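Local structure of putative exported protein (Bacteroides fragilis NCTC 9343, 3IEE) at residues 23-27 and 158-162; 177-182 and 206-211; 240-244 and 260-265. The protein is of unknown function but is probably an exported, perhaps lipid-anchored, protein built almost wholly of alpha helices and loops. All blocks are in the same frame, centred on the assembly; numbering follows the deposited sequence.

Interaction 1: 23-27 and 158-162; sequences AAEVI and AELVL. With EDO (1,2-ethanediol), chain B.
Ala23 and Ala158 form the centre of an oblique, roughly antiparallel helix-helix crossing in the all-helical N-terminal part of the protein: residues 23-27 of helix 17-40 run at 131° to residues 158-162, the last turn of helix 123-162, and the two CA atoms come within 4.2 Å. Such an approach is possible because both side chains are a single methyl, and each methyl rests on the backbone of the other helix. Ala158 CB lies 3.5 Å from Ala23 O, a carbonyl already taken by Ile27 N in the helix. In return, Ala23 CB sits 3.6 Å from Ala158 O and 3.7 Å from Val161 CG1, and near CG of the exposed Leu162. Ile27 and Val26 complete the packing around Ala158. The first torsion of Ile27 (chi1 -60°) sets CG1 beside its own backbone N, which brings that methylene 3.8 Å from Ala158 CB; Val26 CG1 touches the same methyl. Ile27 also reaches across to Leu162 CD1. The side chains that meet here are apolar, the joint is made by packing, and polar chemistry begins at its border. There Glu159 extends to a salt bridge with Arg176 of helix 169-189, and an ethanediol, probably from the crystallisation liquor, bonds to Arg176 NH2 while its O2 donates to Glu159 OE2 at 2.6 Å.

Interaction 2: 177-182 and 206-211; sequences KMSSTM and ELTKQL. With EDO (1,2-ethanediol), chain H.
Thr181 OG1 donates to Gln210 OE1 at 2.6 Å, a short bond between two neighbouring helices. The hydroxyl comes to the amide oxygen in the carbonyl plane and on a lone pair, with a C=O...donor angle of 112°, so the bond is made from the side of the carbonyl rather than end-on. Gln210 reaches it with an extended chain that brings its amide to Thr181. Lys177 crosses this side chain at about a right angle: its CG lies 3.8 Å from Gln210 CD, and the bend at chi2 (65°) turns the chain along the amide, with CE 3.7 Å from Gln210 NE2. The aliphatic part of the lysine thus lies against the glutamine, while its ammonium makes a weak, long ion pair with Glu156. On the inner flank the contact turns apolar. Met178, a selenomethionine, slides past Gln210 in the opposite direction, with CG 3.6 Å from Gln210 CB and SE against the backbone of Leu211. Leu207 sends its two methyls to two different partners, CD1 to Met178 CG and CD2 to Met182 CG, the latter at 3.6 Å. Thr181 CG2 packs on Leu207 CB at 3.9 Å, so Thr181 contributes its hydroxyl to the polar contact and its methyl to the apolar one. Beyond the interface an ethanediol bonds to Ser180 OG and Ser180 O. With the segment axes at 163°, helices 169-189 and 197-215, consecutive in the chain, form an antiparallel helical hairpin.

Interaction 3: 240-244 and 260-265; sequences FIKQV and MLTSAF
Phe240, Gln243 and Leu261 hold the tight part of this contact, while Met260 lies at its looser, partly exposed rim. The Phe240 ring turns its edge to the facing helix: CE2 lies 3.5 Å from Leu261 O, which is near the ring plane and is also the acceptor of Phe265 N. CG of Phe240 stands opposite its backbone N (chi1 178°), which carries the ring inward, where Met182 of helix 169-189 packs on it as well. Val244 CG2, one turn on, covers one ring face from 3.6 Å above the plane, offset toward the rim. Leu261 CD2 touches both Val244 CG2 and Gln243 CB, each at 3.7 Å. The extended Gln243 chain reaches across to helix 255-268, its OE1 3.3 Å from Ala264 CB. At the rim the fit slackens: Met260 CG lies 3.8 Å from Gln243 OE1, and its SE is 4.1 Å from Gln243 NE2. Met260, a selenomethionine, is modelled in two conformers, so the position of its tip is less certain. Helices 224-247 and 255-268, whose segment axes lie at 172°, form the second hairpin of an up-down-up-down four-helix bundle.

Interactions 2 and 3 belong to one four-helix bundle and touch directly: Met182 CG lies 3.6 Å from Phe240 CE1, and Leu207 and Leu211 pack on Ile241. Interaction 2 is the more buried and the only one of the three with a hydrogen bond between its segments; interaction 3 joins the other hairpin by packing. Each of the two has a partly exposed glutamine at its centre, one hydrogen-bonded to a threonine, the other packed on an alanine. Interaction 1 stands apart, about 20 Å from interaction 2 and about 29 Å from interaction 3, centre to centre. It is a close alanine crossing at a steeper angle, nearer the periphery, though helices 123-162 and 169-189 follow each other in the chain.

Interaction 1: 23-27 and 158-162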
ATOM      1  N   ALA A  23      10.864  18.413   9.239  1.00 12.04           N
ATOM      2  CA  ALA A  23      10.321  17.940   7.978  1.00 14.63           C
ATOM      3  C   ALA A  23      11.036  16.687   7.497  1.00 11.21           C
ATOM      4  O   ALA A  23      10.428  15.752   7.030  1.00 12.35           O
ATOM      5  CB  ALA A  23      10.428  19.046   6.914  1.00 11.17           C
ATOM      6  N   ALA A  24      12.359  16.679   7.602  1.00 12.59           N
ATOM      7  CA  ALA A  24      13.157  15.486   7.293  1.00 15.51           C
ATOM      8  C   ALA A  24      12.782  14.287   8.129  1.00 13.94           C
ATOM      9  O   ALA A  24      12.736  13.167   7.608  1.00 14.22           O
ATOM     10  CB  ALA A  24      14.652  15.781   7.484  1.00 14.75           C
ATOM     11  N   GLU A  25      12.518  14.494   9.420  1.00 10.91           N
ATOM     12  CA  GLU A  25      12.144  13.388  10.294  1.00 12.69           C
ATOM     13  C   GLU A  25      10.811  12.787   9.878  1.00 11.32           C
ATOM     14  O   GLU A  25      10.623  11.581   9.908  1.00 12.79           O
ATOM     15  CB  GLU A  25      12.078  13.831  11.741  1.00 16.12           C
ATOM     16  CG  GLU A  25      13.409  14.011  12.416  1.00 18.73           C
ATOM     17  CD  GLU A  25      14.292  12.784  12.306  1.00 26.34           C
ATOM     18  OE1 GLU A  25      13.814  11.658  12.551  1.00 23.94           O
ATOM     19  OE2 GLU A  25      15.461  12.958  11.915  1.00 30.78           O
ATOM     20  N   VAL A  26       9.880  13.650   9.467  1.00 11.93           N
ATOM     21  CA  VAL A  26       8.556  13.216   9.004  1.00 13.14           C
ATOM     22  C   VAL A  26       8.707  12.336   7.775  1.00 13.70           C
ATOM     23  O   VAL A  26       8.168  11.232   7.712  1.00 12.79           O
ATOM     24  CB  VAL A  26       7.654  14.362   8.710  1.00 11.43           C
ATOM     25  CG1 VAL A  26       6.392  13.882   7.895  1.00 10.55           C
ATOM     26  CG2 VAL A  26       7.242  15.071  10.049  1.00 14.16           C
ATOM     27  N   ILE A  27       9.506  12.801   6.830  1.00 13.33           N
ATOM     28  CA  ILE A  27       9.728  12.025   5.586  1.00 14.69           C
ATOM     29  C   ILE A  27      10.497  10.722   5.836  1.00 13.43           C
ATOM     30  O   ILE A  27      10.151   9.679   5.256  1.00 15.85           O
ATOM     31  CB  ILE A  27      10.351  12.899   4.468  1.00 15.06           C
ATOM     32  CG1 ILE A  27       9.440  14.092   4.121  1.00 16.14           C
ATOM     33  CG2 ILE A  27      10.591  12.067   3.200  1.00 18.20           C
ATOM     34  CD1 ILE A  27       8.135  13.697   3.595  1.00 22.87           C
ATOM     35  N   ALA A 158       5.698  18.520   5.093  1.00 13.48           N
ATOM     36  CA  ALA A 158       7.153  18.308   5.180  1.00 15.37           C
ATOM     37  C   ALA A 158       7.797  18.587   3.807  1.00 13.11           C
ATOM     38  O   ALA A 158       8.871  19.251   3.710  1.00 12.05           O
ATOM     39  CB  ALA A 158       7.446  16.901   5.667  1.00 12.87           C
ATOM     40  N   GLU A 159       7.137  18.107   2.754  1.00 12.86           N
ATOM     41  CA  GLU A 159       7.591  18.424   1.371  1.00 13.44           C
ATOM     42  C   GLU A 159       7.677  19.901   1.071  1.00 14.82           C
ATOM     43  O   GLU A 159       8.616  20.374   0.425  1.00 14.02           O
ATOM     44  CB  GLU A 159       6.739  17.693   0.307  1.00 12.98           C
ATOM     45  CG  GLU A 159       6.821  16.210   0.346  1.00 11.51           C
ATOM     46  CD  GLU A 159       5.765  15.503  -0.506  1.00 16.67           C
ATOM     47  OE1 GLU A 159       4.965  16.209  -1.125  1.00 17.29           O
ATOM     48  OE2 GLU A 159       5.725  14.233  -0.499  1.00 17.56           O
ATOM     49  N   LEU A 160       6.680  20.649   1.489  1.00 14.36           N
ATOM     50  CA  LEU A 160       6.641  22.078   1.254  1.00 17.53           C
ATOM     51  C   LEU A 160       7.854  22.736   1.903  1.00 15.08           C
ATOM     52  O   LEU A 160       8.456  23.652   1.325  1.00 16.52           O
ATOM     53  CB  LEU A 160       5.359  22.669   1.824  1.00 18.25           C
ATOM     54  CG  LEU A 160       4.084  22.365   1.062  1.00 22.09           C
ATOM     55  CD1 LEU A 160       2.893  22.671   1.913  1.00 21.56           C
ATOM     56  CD2 LEU A 160       4.064  23.193  -0.193  1.00 18.34           C
ATOM     57  N   VAL A 161       8.230  22.276   3.088  1.00 14.78           N
ATOM     58  CA  VAL A 161       9.457  22.795   3.739  1.00 15.19           C
ATOM     59  C   VAL A 161      10.750  22.457   2.961  1.00 14.84           C
ATOM     60  O   VAL A 161      11.618  23.335   2.714  1.00 14.02           O
ATOM     61  CB  VAL A 161       9.544  22.312   5.249  1.00 15.56           C
ATOM     62  CG1 VAL A 161      10.925  22.618   5.896  1.00 13.55           C
ATOM     63  CG2 VAL A 161       8.435  22.916   6.081  1.00 16.71           C
ATOM     64  N   LEU A 162      10.909  21.187   2.619  1.00 14.16           N
ATOM     65  CA  LEU A 162      12.110  20.731   1.988  1.00 15.02           C
ATOM     66  C   LEU A 162      12.271  21.238   0.553  1.00 15.11           C
ATOM     67  O   LEU A 162      13.398  21.302   0.052  1.00 18.52           O
ATOM     68  CB  LEU A 162      12.190  19.216   2.064  1.00 15.42           C
ATOM     69  CG  LEU A 162      12.282  18.607   3.508  1.00 16.26           C
ATOM     70  CD1 LEU A 162      12.314  17.092   3.482  1.00 20.63           C
ATOM     71  CD2 LEU A 162      13.497  19.162   4.221  1.00 16.46           C
TER
HETATM   72  C1  EDO B 301       5.553  10.715  -0.218  1.00 20.67           C
HETATM   73  O1  EDO B 301       6.698  10.457  -1.018  1.00 24.46           O
HETATM   74  C2  EDO B 301       5.945  11.267   1.154  1.00 17.08           C
HETATM   75  O2  EDO B 301       6.721  12.477   1.140  1.00 18.38           O

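Interaction 2: 177-182 and 206-211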
ATOM      1  N   LYS A 177       2.646  12.509  -4.831  1.00 14.21           N
ATOM      2  CA  LYS A 177       1.265  12.309  -4.393  1.00 13.29           C
ATOM      3  C   LYS A 177       0.598  11.245  -5.254  1.00 13.31           C
ATOM      4  O   LYS A 177       0.004  10.272  -4.762  1.00 13.66           O
ATOM      5  CB  LYS A 177       0.471  13.604  -4.451  1.00 14.01           C
ATOM      6  CG  LYS A 177      -0.951  13.445  -3.960  1.00 13.55           C
ATOM      7  CD  LYS A 177      -1.005  13.106  -2.502  1.00 21.01           C
ATOM      8  CE  LYS A 177      -2.438  13.208  -1.941  1.00 27.47           C
ATOM      9  NZ  LYS A 177      -2.764  14.643  -1.667  1.00 39.85           N
HETATM   10  N   MSE A 178       0.688  11.403  -6.572  1.00 12.81           N
HETATM   11  CA  MSE A 178       0.052  10.440  -7.468  1.00 14.22           C
HETATM   12  C   MSE A 178       0.671   9.050  -7.418  1.00 13.35           C
HETATM   13  O   MSE A 178      -0.015   8.031  -7.553  1.00 12.92           O
HETATM   14  CB  MSE A 178       0.081  10.988  -8.864  1.00 12.25           C
HETATM   15  CG  MSE A 178      -0.888  12.157  -8.961  1.00 15.78           C
HETATM   16 SE   MSE A 178      -1.193  12.753 -10.832  0.75 17.63          SE
HETATM   17  CE  MSE A 178       0.221  13.906 -10.923  1.00 18.95           C
ATOM     18  N   SER A 179       1.967   8.989  -7.204  0.50 14.26           N
ATOM     19  CA  SER A 179       2.618   7.676  -7.060  0.50 13.24           C
ATOM     20  C   SER A 179       2.055   6.942  -5.821  0.50 13.13           C
ATOM     21  O   SER A 179       1.804   5.726  -5.844  0.50 12.33           O
ATOM     22  CB  SER A 179       4.121   7.866  -6.961  0.50 13.76           C
ATOM     23  OG  SER A 179       4.645   8.353  -8.188  0.50 12.48           O
ATOM     24  N   SER A 180       1.849   7.675  -4.732  1.00 14.21           N
ATOM     25  CA  SER A 180       1.218   7.080  -3.521  1.00 14.26           C
ATOM     26  C   SER A 180      -0.215   6.600  -3.800  1.00 13.75           C
ATOM     27  O   SER A 180      -0.625   5.526  -3.374  1.00 12.57           O
ATOM     28  CB  SER A 180       1.202   8.067  -2.349  1.00 15.48           C
ATOM     29  OG  SER A 180       2.543   8.347  -1.936  1.00 19.31           O
ATOM     30  N   THR A 181      -0.977   7.389  -4.545  1.00 13.48           N
ATOM     31  CA  THR A 181      -2.338   7.038  -4.847  1.00 13.14           C
ATOM     32  C   THR A 181      -2.367   5.792  -5.721  1.00 10.93           C
ATOM     33  O   THR A 181      -3.217   4.893  -5.497  1.00 12.49           O
ATOM     34  CB  THR A 181      -3.138   8.207  -5.515  1.00 13.04           C
ATOM     35  OG1 THR A 181      -2.949   9.441  -4.787  1.00 13.28           O
ATOM     36  CG2 THR A 181      -4.639   7.902  -5.529  1.00 16.03           C
HETATM   37  N   MSE A 182      -1.507   5.716  -6.750  1.00 12.09           N
HETATM   38  CA  MSE A 182      -1.423   4.502  -7.589  1.00 12.88           C
HETATM   39  C   MSE A 182      -1.084   3.259  -6.759  1.00 13.33           C
HETATM   40  O   MSE A 182      -1.696   2.197  -6.943  1.00 13.15           O
HETATM   41  CB  MSE A 182      -0.452   4.679  -8.744  1.00 13.21           C
HETATM   42  CG  MSE A 182      -1.008   5.665  -9.805  1.00 14.28           C
HETATM   43 SE   MSE A 182       0.125   5.692 -11.399  0.75 14.41          SE
HETATM   44  CE  MSE A 182       1.578   6.798 -10.699  1.00 14.28           C
ATOM     45  N   GLU A 206      -9.958  10.013  -6.865  1.00 13.69           N
ATOM     46  CA  GLU A 206      -8.935  10.880  -6.232  1.00 15.58           C
ATOM     47  C   GLU A 206      -7.770  11.078  -7.176  1.00 13.78           C
ATOM     48  O   GLU A 206      -7.263  12.208  -7.341  1.00 14.72           O
ATOM     49  CB  GLU A 206      -8.394  10.282  -4.947  1.00 16.61           C
ATOM     50  CG  GLU A 206      -9.382  10.259  -3.806  1.00 25.83           C
ATOM     51  CD  GLU A 206      -8.836   9.537  -2.572  1.00 27.01           C
ATOM     52  OE1 GLU A 206      -7.591   9.279  -2.478  1.00 29.77           O
ATOM     53  OE2 GLU A 206      -9.693   9.212  -1.702  1.00 38.41           O
ATOM     54  N   LEU A 207      -7.320   9.975  -7.764  1.00 13.51           N
ATOM     55  CA  LEU A 207      -6.208  10.037  -8.714  1.00 12.19           C
ATOM     56  C   LEU A 207      -6.552  10.975  -9.872  1.00 11.83           C
ATOM     57  O   LEU A 207      -5.721  11.771 -10.335  1.00 12.29           O
ATOM     58  CB  LEU A 207      -5.822   8.646  -9.172  1.00 13.02           C
ATOM     59  CG  LEU A 207      -4.562   8.573 -10.067  1.00 12.36           C
ATOM     60  CD1 LEU A 207      -3.323   9.255  -9.481  1.00 12.20           C
ATOM     61  CD2 LEU A 207      -4.294   7.108 -10.407  1.00 13.93           C
ATOM     62  N   THR A 208      -7.778  10.851 -10.362  1.00 10.54           N
ATOM     63  CA  THR A 208      -8.240  11.727 -11.448  1.00 12.48           C
ATOM     64  C   THR A 208      -8.203  13.225 -11.056  1.00 10.92           C
ATOM     65  O   THR A 208      -7.729  14.044 -11.822  1.00 12.03           O
ATOM     66  CB  THR A 208      -9.612  11.297 -11.918  1.00 13.23           C
ATOM     67  OG1 THR A 208      -9.552   9.955 -12.445  1.00 13.89           O
ATOM     68  CG2 THR A 208     -10.146  12.263 -12.995  1.00 15.74           C
ATOM     69  N   LYS A 209      -8.697  13.558  -9.847  1.00 13.40           N
ATOM     70  CA  LYS A 209      -8.595  14.913  -9.334  1.00 13.97           C
ATOM     71  C   LYS A 209      -7.148  15.377  -9.244  1.00 12.29           C
ATOM     72  O   LYS A 209      -6.843  16.529  -9.602  1.00 10.82           O
ATOM     73  CB  LYS A 209      -9.245  15.036  -7.953  1.00 17.40           C
ATOM     74  CG  LYS A 209     -10.739  14.953  -7.986  1.00 25.88           C
ATOM     75  CD  LYS A 209     -11.321  14.853  -6.534  1.00 28.67           C
ATOM     76  CE  LYS A 209     -12.493  13.796  -6.402  1.00 40.58           C
ATOM     77  NZ  LYS A 209     -12.301  12.713  -5.300  1.00 35.65           N
ATOM     78  N   GLN A 210      -6.243  14.500  -8.769  1.00 10.51           N
ATOM     79  CA  GLN A 210      -4.823  14.849  -8.713  1.00 10.06           C
ATOM     80  C   GLN A 210      -4.282  15.134 -10.123  1.00 10.89           C
ATOM     81  O   GLN A 210      -3.505  16.080 -10.368  1.00 11.08           O
ATOM     82  CB  GLN A 210      -4.027  13.723  -8.002  1.00 10.82           C
ATOM     83  CG  GLN A 210      -4.415  13.638  -6.522  1.00 11.14           C
ATOM     84  CD  GLN A 210      -4.090  12.358  -5.855  1.00 13.15           C
ATOM     85  OE1 GLN A 210      -3.385  11.496  -6.386  1.00 14.52           O
ATOM     86  NE2 GLN A 210      -4.667  12.195  -4.665  1.00 16.28           N
ATOM     87  N   LEU A 211      -4.660  14.284 -11.076  1.00 10.77           N
ATOM     88  CA  LEU A 211      -4.182  14.444 -12.452  1.00 11.61           C
ATOM     89  C   LEU A 211      -4.710  15.755 -13.062  1.00 10.95           C
ATOM     90  O   LEU A 211      -3.946  16.484 -13.678  1.00 11.00           O
ATOM     91  CB  LEU A 211      -4.547  13.243 -13.310  1.00  9.68           C
ATOM     92  CG  LEU A 211      -4.150  13.301 -14.767  1.00 12.20           C
ATOM     93  CD1 LEU A 211      -2.663  13.568 -14.911  1.00 12.35           C
ATOM     94  CD2 LEU A 211      -4.563  11.979 -15.476  1.00 10.29           C
TER
HETATM   95  C1  EDO H 307       1.364   3.654  -0.420  1.00 36.56           C
HETATM   96  O1  EDO H 307       0.018   4.089  -0.723  1.00 26.90           O
HETATM   97  C2  EDO H 307       2.432   4.622  -0.938  1.00 36.64           C
HETATM   98  O2  EDO H 307       2.470   5.844  -0.151  1.00 40.61           O

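Interaction 3: 240-244 and 260-265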
ATOM      1  N   PHE A 240      -2.854   4.563 -16.766  1.00 12.47           N
ATOM      2  CA  PHE A 240      -3.122   3.745 -15.578  1.00 11.66           C
ATOM      3  C   PHE A 240      -4.595   3.859 -15.137  1.00 10.51           C
ATOM      4  O   PHE A 240      -5.264   2.857 -14.879  1.00 12.74           O
ATOM      5  CB  PHE A 240      -2.189   4.168 -14.463  1.00 14.38           C
ATOM      6  CG  PHE A 240      -2.399   3.423 -13.186  1.00 14.18           C
ATOM      7  CD1 PHE A 240      -3.269   3.895 -12.186  1.00 14.11           C
ATOM      8  CD2 PHE A 240      -1.680   2.287 -12.941  1.00 13.50           C
ATOM      9  CE1 PHE A 240      -3.419   3.190 -10.952  1.00 14.00           C
ATOM     10  CE2 PHE A 240      -1.830   1.599 -11.754  1.00 13.34           C
ATOM     11  CZ  PHE A 240      -2.667   2.046 -10.764  1.00 14.07           C
ATOM     12  N   ILE A 241      -5.091   5.090 -15.072  1.00 12.09           N
ATOM     13  CA  ILE A 241      -6.486   5.321 -14.708  1.00 12.85           C
ATOM     14  C   ILE A 241      -7.417   4.554 -15.639  1.00 13.14           C
ATOM     15  O   ILE A 241      -8.366   3.883 -15.197  1.00 14.11           O
ATOM     16  CB  ILE A 241      -6.829   6.816 -14.723  1.00 13.31           C
ATOM     17  CG1 ILE A 241      -6.103   7.593 -13.601  1.00 13.31           C
ATOM     18  CG2 ILE A 241      -8.398   7.065 -14.703  1.00 12.11           C
ATOM     19  CD1 ILE A 241      -6.173   9.082 -13.833  1.00 12.43           C
ATOM     20  N   LYS A 242      -7.147   4.636 -16.928  1.00 12.93           N
ATOM     21  CA  LYS A 242      -7.987   3.975 -17.931  1.00 13.89           C
ATOM     22  C   LYS A 242      -7.916   2.426 -17.783  1.00 13.61           C
ATOM     23  O   LYS A 242      -8.938   1.733 -17.930  1.00 14.10           O
ATOM     24  CB  LYS A 242      -7.631   4.453 -19.337  1.00 17.56           C
ATOM     25  CG  LYS A 242      -8.079   5.902 -19.555  1.00 20.85           C
ATOM     26  CD  LYS A 242      -7.948   6.485 -21.002  1.00 26.60           C
ATOM     27  CE  LYS A 242      -6.523   6.815 -21.405  1.00 33.36           C
ATOM     28  NZ  LYS A 242      -6.422   7.751 -22.597  1.00 37.77           N
ATOM     29  N   GLN A 243      -6.735   1.905 -17.506  1.00 13.32           N
ATOM     30  CA  GLN A 243      -6.564   0.458 -17.291  1.00 15.27           C
ATOM     31  C   GLN A 243      -7.335   0.010 -16.036  1.00 12.61           C
ATOM     32  O   GLN A 243      -7.955  -1.046 -16.036  1.00 12.28           O
ATOM     33  CB  GLN A 243      -5.088   0.111 -17.143  1.00 16.64           C
ATOM     34  CG  GLN A 243      -4.266   0.162 -18.434  1.00 18.86           C
ATOM     35  CD  GLN A 243      -2.875  -0.503 -18.234  1.00 26.58           C
ATOM     36  OE1 GLN A 243      -2.415  -0.740 -17.094  1.00 31.09           O
ATOM     37  NE2 GLN A 243      -2.233  -0.839 -19.334  1.00 30.50           N
ATOM     38  N   VAL A 244      -7.296   0.801 -14.964  1.00 11.85           N
ATOM     39  CA  VAL A 244      -7.971   0.400 -13.728  1.00 10.10           C
ATOM     40  C   VAL A 244      -9.465   0.381 -14.014  1.00 10.29           C
ATOM     41  O   VAL A 244     -10.145  -0.551 -13.611  1.00 12.88           O
ATOM     42  CB  VAL A 244      -7.682   1.304 -12.524  1.00 13.37           C
ATOM     43  CG1 VAL A 244      -8.601   0.902 -11.288  1.00 12.36           C
ATOM     44  CG2 VAL A 244      -6.183   1.286 -12.161  1.00 12.86           C
HETATM   45  N   MSE A 260      -0.394  -6.298 -14.882  0.70 18.14           N
HETATM   46  CA  MSE A 260      -0.524  -5.257 -15.900  0.70 15.17           C
HETATM   47  C   MSE A 260      -0.503  -3.883 -15.220  0.70 16.86           C
HETATM   48  O   MSE A 260       0.208  -2.955 -15.650  0.70 18.57           O
HETATM   49  CB  MSE A 260      -1.822  -5.389 -16.687  0.70 14.42           C
HETATM   50  CG  MSE A 260      -1.946  -4.403 -17.798  0.70 17.07           C
HETATM   51 SE   MSE A 260      -3.676  -4.678 -18.700  0.53 22.74          SE
HETATM   52  CE  MSE A 260      -4.888  -4.271 -17.208  0.70 17.39           C
ATOM     53  N   LEU A 261      -1.301  -3.761 -14.161  1.00 16.91           N
ATOM     54  CA  LEU A 261      -1.409  -2.477 -13.458  1.00 16.67           C
ATOM     55  C   LEU A 261      -0.075  -2.099 -12.778  1.00 15.04           C
ATOM     56  O   LEU A 261       0.326  -0.925 -12.833  1.00 18.44           O
ATOM     57  CB  LEU A 261      -2.535  -2.515 -12.435  1.00 14.72           C
ATOM     58  CG  LEU A 261      -3.954  -2.604 -13.017  1.00 14.98           C
ATOM     59  CD1 LEU A 261      -5.009  -2.760 -11.919  1.00 16.49           C
ATOM     60  CD2 LEU A 261      -4.303  -1.400 -13.897  1.00 15.30           C
ATOM     61  N   THR A 262       0.574  -3.076 -12.122  1.00 18.75           N
ATOM     62  CA  THR A 262       1.789  -2.770 -11.348  1.00 19.57           C
ATOM     63  C   THR A 262       2.824  -2.389 -12.371  1.00 18.88           C
ATOM     64  O   THR A 262       3.576  -1.451 -12.197  1.00 20.31           O
ATOM     65  CB  THR A 262       2.283  -3.950 -10.501  1.00 19.63           C
ATOM     66  OG1 THR A 262       2.600  -5.038 -11.358  1.00 27.91           O
ATOM     67  CG2 THR A 262       1.271  -4.385  -9.463  1.00 18.08           C
ATOM     68  N   SER A 263       2.830  -3.080 -13.510  1.00 21.59           N
ATOM     69  CA  SER A 263       3.753  -2.713 -14.582  1.00 23.59           C
ATOM     70  C   SER A 263       3.519  -1.309 -15.150  1.00 23.73           C
ATOM     71  O   SER A 263       4.487  -0.603 -15.477  1.00 23.69           O
ATOM     72  CB  SER A 263       3.732  -3.768 -15.691  1.00 24.34           C
ATOM     73  OG  SER A 263       4.157  -5.019 -15.134  1.00 25.93           O
ATOM     74  N   ALA A 264       2.256  -0.904 -15.233  1.00 23.82           N
ATOM     75  CA  ALA A 264       1.889   0.436 -15.706  1.00 22.66           C
ATOM     76  C   ALA A 264       2.424   1.481 -14.701  1.00 21.36           C
ATOM     77  O   ALA A 264       3.034   2.499 -15.075  1.00 21.86           O
ATOM     78  CB  ALA A 264       0.388   0.542 -15.900  1.00 22.85           C
ATOM     79  N   PHE A 265       2.289   1.154 -13.428  1.00 17.90           N
ATOM     80  CA  PHE A 265       2.814   1.986 -12.353  1.00 19.85           C
ATOM     81  C   PHE A 265       4.342   2.108 -12.439  1.00 20.16           C
ATOM     82  O   PHE A 265       4.902   3.214 -12.465  1.00 23.10           O
ATOM     83  CB  PHE A 265       2.365   1.410 -11.010  1.00 21.29           C
ATOM     84  CG  PHE A 265       3.090   1.971  -9.855  1.00 19.22           C
ATOM     85  CD1 PHE A 265       2.906   3.305  -9.495  1.00 22.57           C
ATOM     86  CD2 PHE A 265       4.028   1.205  -9.154  1.00 23.28           C
ATOM     87  CE1 PHE A 265       3.586   3.861  -8.435  1.00 24.26           C
ATOM     88  CE2 PHE A 265       4.726   1.768  -8.045  1.00 24.50           C
ATOM     89  CZ  PHE A 265       4.516   3.099  -7.715  1.00 25.61           C
TER